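Local atomic coordinates of bartonella effector protein (Bep) substrate of VirB T4SS (Bartonella clarridgeiae, PDB entry 4YK2), a protein that is a Bartonella effector whose BID domain, described here, probably serves as part of the signal for its translocation into host cells by the VirB type IV secretion system. Residues A[41-44]-A[45-49]; A[28-31]-A[32-36]; A[63-66]-A[67-70]. One frame throughout, in Å; residues are numbered along the deposited sequence. Where two conformers were deposited one is given.

Interaction 1. Residues A[41-44]-A[45-49]; sequences IRRL and SQIVF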
# COMPACT_ATOMS: atom_id res chain seq x y z
N ILE A 41 -0.39 -2.01 4.96
CA ILE A 41 -0.49 -2.37 3.53
C ILE A 41 -0.76 -3.87 3.36
O ILE A 41 -1.57 -4.28 2.51
CB ILE A 41 0.76 -1.92 2.76
CG1 ILE A 41 0.79 -0.38 2.68
CG2 ILE A 41 0.76 -2.52 1.34
CD1 ILE A 41 2.09 0.19 2.13
N ARG A 42 -0.10 -4.70 4.15
CA ARG A 42 -0.36 -6.14 4.11
C ARG A 42 -1.81 -6.45 4.51
O ARG A 42 -2.48 -7.24 3.84
CB ARG A 42 0.61 -6.91 5.02
CG ARG A 42 1.98 -7.17 4.39
CD ARG A 42 2.79 -8.19 5.19
NE ARG A 42 2.93 -7.79 6.59
CZ ARG A 42 3.97 -7.13 7.09
NH1 ARG A 42 4.98 -6.79 6.30
NH2 ARG A 42 3.99 -6.82 8.37
N ARG A 43 -2.28 -5.82 5.58
CA ARG A 43 -3.64 -6.04 6.09
C ARG A 43 -4.68 -5.63 5.05
O ARG A 43 -5.62 -6.38 4.77
CB ARG A 43 -3.88 -5.27 7.39
CG ARG A 43 -5.16 -5.69 8.13
CD ARG A 43 -5.47 -4.78 9.35
NE ARG A 43 -5.74 -3.40 8.92
CZ ARG A 43 -6.93 -2.96 8.50
NH1 ARG A 43 -7.97 -3.78 8.46
NH2 ARG A 43 -7.08 -1.70 8.13
N LEU A 44 -4.49 -4.46 4.47
CA LEU A 44 -5.41 -3.96 3.45
C LEU A 44 -5.32 -4.74 2.12
O LEU A 44 -6.33 -4.91 1.43
CB LEU A 44 -5.16 -2.48 3.21
CG LEU A 44 -5.51 -1.59 4.42
CD1 LEU A 44 -4.98 -0.19 4.20
CD2 LEU A 44 -7.02 -1.53 4.67
N SER A 45 -4.12 -5.20 1.76
CA SER A 45 -3.94 -5.96 0.52
C SER A 45 -4.64 -7.32 0.60
O SER A 45 -5.18 -7.83 -0.40
CB SER A 45 -2.45 -6.16 0.20
OG SER A 45 -1.82 -4.93 -0.16
N GLN A 46 -4.62 -7.91 1.78
CA GLN A 46 -5.37 -9.13 2.04
C GLN A 46 -6.86 -8.90 1.76
O GLN A 46 -7.52 -9.74 1.13
CB GLN A 46 -5.15 -9.60 3.49
CG GLN A 46 -6.10 -10.72 3.95
CD GLN A 46 -6.00 -11.99 3.11
OE1 GLN A 46 -4.93 -12.31 2.57
NE2 GLN A 46 -7.11 -12.72 3.00
N ILE A 47 -7.39 -7.75 2.20
CA ILE A 47 -8.80 -7.44 2.00
C ILE A 47 -9.12 -7.13 0.54
O ILE A 47 -10.13 -7.61 -0.01
CB ILE A 47 -9.25 -6.26 2.90
CG1 ILE A 47 -9.07 -6.61 4.38
CG2 ILE A 47 -10.70 -5.92 2.60
CD1 ILE A 47 -9.22 -5.41 5.34
N VAL A 48 -8.28 -6.33 -0.09
CA VAL A 48 -8.53 -5.90 -1.47
C VAL A 48 -8.30 -7.04 -2.47
O VAL A 48 -9.10 -7.24 -3.38
CB VAL A 48 -7.64 -4.67 -1.82
CG1 VAL A 48 -7.75 -4.34 -3.30
CG2 VAL A 48 -8.03 -3.47 -0.97
N PHE A 49 -7.20 -7.79 -2.30
CA PHE A 49 -6.78 -8.76 -3.31
C PHE A 49 -6.79 -10.20 -2.82
O PHE A 49 -6.65 -11.12 -3.63
CB PHE A 49 -5.36 -8.44 -3.80
CG PHE A 49 -5.25 -7.14 -4.56
CD1 PHE A 49 -5.89 -6.98 -5.78
CD2 PHE A 49 -4.50 -6.09 -4.05
CE1 PHE A 49 -5.79 -5.79 -6.50
CE2 PHE A 49 -4.39 -4.88 -4.76
CZ PHE A 49 -5.04 -4.74 -5.98

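Interaction 2. Residues A[28-31]-A[32-36]; sequences VVSD and HSIQE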
# COMPACT_ATOMS: atom_id res chain seq x y z
N VAL A 28 15.08 5.60 14.56
CA VAL A 28 14.08 4.76 15.24
C VAL A 28 12.65 5.09 14.77
O VAL A 28 11.90 4.21 14.35
CB VAL A 28 14.18 4.90 16.77
CG1 VAL A 28 12.96 4.26 17.44
CG2 VAL A 28 15.46 4.26 17.28
N VAL A 29 12.31 6.37 14.85
CA VAL A 29 10.97 6.84 14.52
C VAL A 29 10.69 6.60 13.04
O VAL A 29 9.59 6.19 12.66
CB VAL A 29 10.82 8.33 14.89
CG1 VAL A 29 9.56 8.92 14.28
CG2 VAL A 29 10.82 8.51 16.41
N SER A 30 11.70 6.85 12.22
CA SER A 30 11.57 6.71 10.78
C SER A 30 11.35 5.25 10.41
O SER A 30 10.42 4.93 9.67
CB SER A 30 12.81 7.26 10.08
OG SER A 30 12.78 6.95 8.71
N ASP A 31 12.22 4.39 10.92
CA ASP A 31 12.08 2.95 10.76
C ASP A 31 10.71 2.48 11.20
O ASP A 31 10.07 1.66 10.53
CB ASP A 31 13.15 2.22 11.57
CG ASP A 31 14.52 2.27 10.93
OD1 ASP A 31 14.67 2.93 9.87
OD2 ASP A 31 15.45 1.66 11.49
N HIS A 32 10.26 3.00 12.34
CA HIS A 32 8.97 2.61 12.90
C HIS A 32 7.79 2.95 11.99
O HIS A 32 6.89 2.14 11.80
CB HIS A 32 8.77 3.26 14.27
CG HIS A 32 7.40 3.05 14.83
ND1 HIS A 32 7.01 1.87 15.43
CD2 HIS A 32 6.31 3.86 14.87
CE1 HIS A 32 5.75 1.96 15.81
NE2 HIS A 32 5.30 3.17 15.49
N SER A 33 7.78 4.16 11.44
CA SER A 33 6.65 4.56 10.61
C SER A 33 6.63 3.78 9.29
O SER A 33 5.56 3.52 8.72
CB SER A 33 6.68 6.06 10.33
OG SER A 33 7.88 6.40 9.65
N ILE A 34 7.81 3.42 8.79
CA ILE A 34 7.91 2.56 7.61
C ILE A 34 7.30 1.21 7.92
O ILE A 34 6.46 0.69 7.16
CB ILE A 34 9.36 2.41 7.14
CG1 ILE A 34 9.87 3.74 6.59
CG2 ILE A 34 9.46 1.29 6.08
CD1 ILE A 34 11.34 3.70 6.19
N GLN A 35 7.71 0.63 9.04
CA GLN A 35 7.25 -0.69 9.42
C GLN A 35 5.73 -0.73 9.67
O GLN A 35 5.07 -1.67 9.24
CB GLN A 35 7.99 -1.16 10.66
CG GLN A 35 7.67 -2.58 11.07
CD GLN A 35 8.42 -2.98 12.33
OE1 GLN A 35 9.08 -4.02 12.37
NE2 GLN A 35 8.32 -2.15 13.36
N GLU A 36 5.19 0.29 10.33
CA GLU A 36 3.75 0.33 10.56
C GLU A 36 2.94 0.42 9.26
O GLU A 36 1.84 -0.13 9.17
CB GLU A 36 3.38 1.50 11.48
CG GLU A 36 3.67 1.23 12.96
CD GLU A 36 3.06 -0.08 13.47
OE1 GLU A 36 1.81 -0.17 13.54
OE2 GLU A 36 3.84 -1.01 13.79

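Interaction 3. Residues A[63-66]-A[67-70]; sequences HENP and SFTK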
# COMPACT_ATOMS: atom_id res chain seq x y z
N HIS A 63 10.00 1.83 -2.96
CA HIS A 63 11.09 1.94 -1.99
C HIS A 63 12.36 2.44 -2.66
O HIS A 63 13.07 3.30 -2.12
CB HIS A 63 11.35 0.60 -1.31
CG HIS A 63 12.37 0.68 -0.21
ND1 HIS A 63 13.72 0.52 -0.44
CD2 HIS A 63 12.24 0.92 1.11
CE1 HIS A 63 14.37 0.65 0.70
NE2 HIS A 63 13.50 0.90 1.66
N GLU A 64 12.64 1.91 -3.84
CA GLU A 64 13.83 2.28 -4.61
C GLU A 64 13.71 3.69 -5.19
O GLU A 64 14.67 4.45 -5.22
CB GLU A 64 14.05 1.26 -5.72
CG GLU A 64 14.74 1.81 -6.96
CD GLU A 64 16.24 1.86 -6.82
OE1 GLU A 64 16.74 1.46 -5.74
OE2 GLU A 64 16.90 2.28 -7.79
N ASN A 65 12.52 4.01 -5.68
CA ASN A 65 12.28 5.33 -6.24
C ASN A 65 10.87 5.78 -5.92
O ASN A 65 9.94 5.47 -6.65
CB ASN A 65 12.51 5.33 -7.75
CG ASN A 65 12.46 6.73 -8.34
OD1 ASN A 65 12.26 7.71 -7.61
ND2 ASN A 65 12.67 6.84 -9.65
N PRO A 66 10.71 6.53 -4.81
CA PRO A 66 9.36 6.92 -4.38
C PRO A 66 8.64 7.84 -5.35
O PRO A 66 7.43 8.05 -5.20
CB PRO A 66 9.63 7.63 -3.04
CG PRO A 66 10.91 7.05 -2.57
CD PRO A 66 11.72 6.90 -3.82
N SER A 67 9.33 8.38 -6.34
CA SER A 67 8.63 9.18 -7.35
C SER A 67 7.66 8.33 -8.20
O SER A 67 6.80 8.88 -8.90
CB SER A 67 9.62 9.92 -8.26
OG SER A 67 10.30 9.04 -9.13
N PHE A 68 7.76 7.00 -8.13
CA PHE A 68 6.81 6.12 -8.85
C PHE A 68 5.44 6.02 -8.15
O PHE A 68 4.50 5.45 -8.72
CB PHE A 68 7.38 4.70 -9.02
CG PHE A 68 8.36 4.55 -10.15
CD1 PHE A 68 7.97 4.78 -11.46
CD2 PHE A 68 9.67 4.17 -9.91
CE1 PHE A 68 8.87 4.65 -12.51
CE2 PHE A 68 10.58 4.03 -10.95
CZ PHE A 68 10.17 4.26 -12.25
N THR A 69 5.34 6.56 -6.94
CA THR A 69 4.13 6.43 -6.12
C THR A 69 2.88 7.00 -6.81
O THR A 69 1.80 6.41 -6.73
CB THR A 69 4.32 7.12 -4.75
OG1 THR A 69 5.38 6.47 -4.04
CG2 THR A 69 3.04 7.05 -3.92
N LYS A 70 3.03 8.12 -7.50
CA LYS A 70 1.88 8.74 -8.14
C LYS A 70 1.28 7.82 -9.22
O LYS A 70 0.05 7.65 -9.29
CB LYS A 70 2.28 10.09 -8.74
CG LYS A 70 1.09 10.86 -9.33
CD LYS A 70 1.53 12.14 -10.03
CE LYS A 70 0.33 12.98 -10.43
NZ LYS A 70 0.73 14.37 -10.80

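Interaction 1. Residues A[41-44]-A[45-49]
Across residues 41-44 and 45-49 the alpha-helical backbone runs on without a break, with Ser45 N bonded to Ile41 O at 2.8 Å and Val48 N to Leu44 O at 2.9 Å. The Ile47 N to Arg43 O bond of the same series is weak.

Ser45 doubles the first of these links. Its OG lies beside its own backbone N (chi1 -69°) and turns back along the helix. From there OG donates to Ile41 O at 2.8 Å. The two donors reach this oxygen from opposite faces of the carbonyl plane, the hydroxyl standing 37° out of it. One carbonyl is thus gripped twice, and the buried hydroxyl has its acceptor within the helix. Ile41 CG2 lies alongside, 3.8 Å from Ser45 OG.

This is the last part of helix 21-49, a long helix of the four-helix bundle that makes up the BID domain. Ile41 and Ser45 face helix 106-123, where Ile41 packs on Ile113 and Tyr116 and Ser45 on Leu109.

On another side of the helix, Arg43 and Ile47 lie side by side and point the same way. Arg43 NH1 comes within 3.7 Å of Ile47 CD1, which approaches the guanidinium obliquely. The arginine chain bends at chi3 (64°), and NH2 forms a salt bridge with Glu40 one turn back. Within 45-49, Val48 CG1 sits 3.6 Å above the neighbouring Phe49 ring, over its centre.

Interaction 2. Residues A[28-31]-A[32-36]
Ser33 OG donates to Ser30 O at 2.9 Å, the one side-chain hydrogen bond between residues 28-31 and 32-36. Ile34 N bonds to the same oxygen at 3.1 Å. Both donors come from the same face of the carbonyl plane. The amide lies closer to the line of the carbonyl, with a C=O...N angle of 157°. The hydroxyl comes in more from the flank, at 122°. The torsion of Ser33 explains this approach: OG sits between its backbone N and carbonyl carbon (chi1 60°), which brings it over the preceding turn.

Ile34 packs against the same carbonyl. Its CG1 is anti to its own carbonyl carbon and lies 3.3 Å from Ser30 O. Its CD1 extends alongside Ser30, 4.4 Å from OG.

His32 rests its CB on the preceding turn, 3.3 Å from Val28 O. The imidazole leads away from there, and Val29 O approaches the ring obliquely.

Around these side chains runs the regular backbone of helix 21-49. His32 N bonds to Val28 O, Ser33 N to Val29 O and Gln35 N to Asp31 O. Further out, Ser30, Ser33 and Ile34 meet helix 106-123 of the bundle. Ser30 touches Ser123, Ser33 touches Ala119, and Ile34 packs on Tyr116 and Ala119. Ser30 and Ser33 thus share with Ile34 the side of the helix that meets helix 106-123. Elsewhere on the helix, Asp31 OD2 forms a salt bridge with Lys27, one turn earlier.

At the helix interface the Ser33 hydroxyl spends its hydrogen on its own helix, so its donor needs no acceptor from helix 106-123. The salt bridge with Lys27 probably offsets part of the Asp31 charge.

Interaction 3. Residues A[63-66]-A[67-70]
The side chains of Asn65 and Phe68 cross at about a right angle, with the amide and ring planes 69° apart. Asn65 CB lies 3.8 Å from Phe68 CD2, and ND2 lies 3.7 Å from CE2. Phe68 CD2 and CE2 thus lie across the asparagine side chain. The phenylalanine CG is beside its own backbone N (chi1 -80°), which turns the ring back toward Asn65. Asn65 O meets the ring obliquely and also accepts Phe68 N at 3.0 Å, a nearly straight bond with an N-H...O angle of 170°.

The other end of the amide is turned to Ser67, and OD1 takes two hydrogen bonds. Ser67 OG donates at 2.8 Å and Ser67 N at 3.3 Å. Both reach OD1 from the same face of the amide and stand well above its plane. An asparagine side chain accepting the backbone N-H two residues on makes this an Asx turn. It lies in the short link between helix 56-64 and helix 69-78.

Pro66 O accepts both Thr69 N, at 3.1 Å, and Thr69 OG1, at 2.8 Å. Thr69 also packs on His114 and Ala117 of helix 106-123, while Phe68 touches Gln61.

Two oxygens, Asn65 OD1 and Pro66 O, thus each gather a backbone amide and a hydroxyl, tying side chains to the bend. Ser67 OG also has a weak hydrogen bond to a sulfate ion, probably from the crystallisation liquor, which suggests only that an anion can approach this corner in the crystal.

How the interactions relate
Along the chain the order is interaction 2, interaction 1, interaction 3. The first two share helix 21-49, with centres about 19 Å apart and nearest atoms about 5 Å apart. Interaction 3 lies at the junction of helices 56-64 and 69-78. Its centre is about 18 Å from that of interaction 2 and about 20 Å from that of interaction 1, and it and interaction 1 are on opposite sides of the chain's centre. None touches another. Helix 106-123 is their common neighbour: Tyr116 meets Ile41, Ile34 and His63, one from each site. The three local contacts therefore lie at separate places around helix 106-123 of the BID-domain bundle.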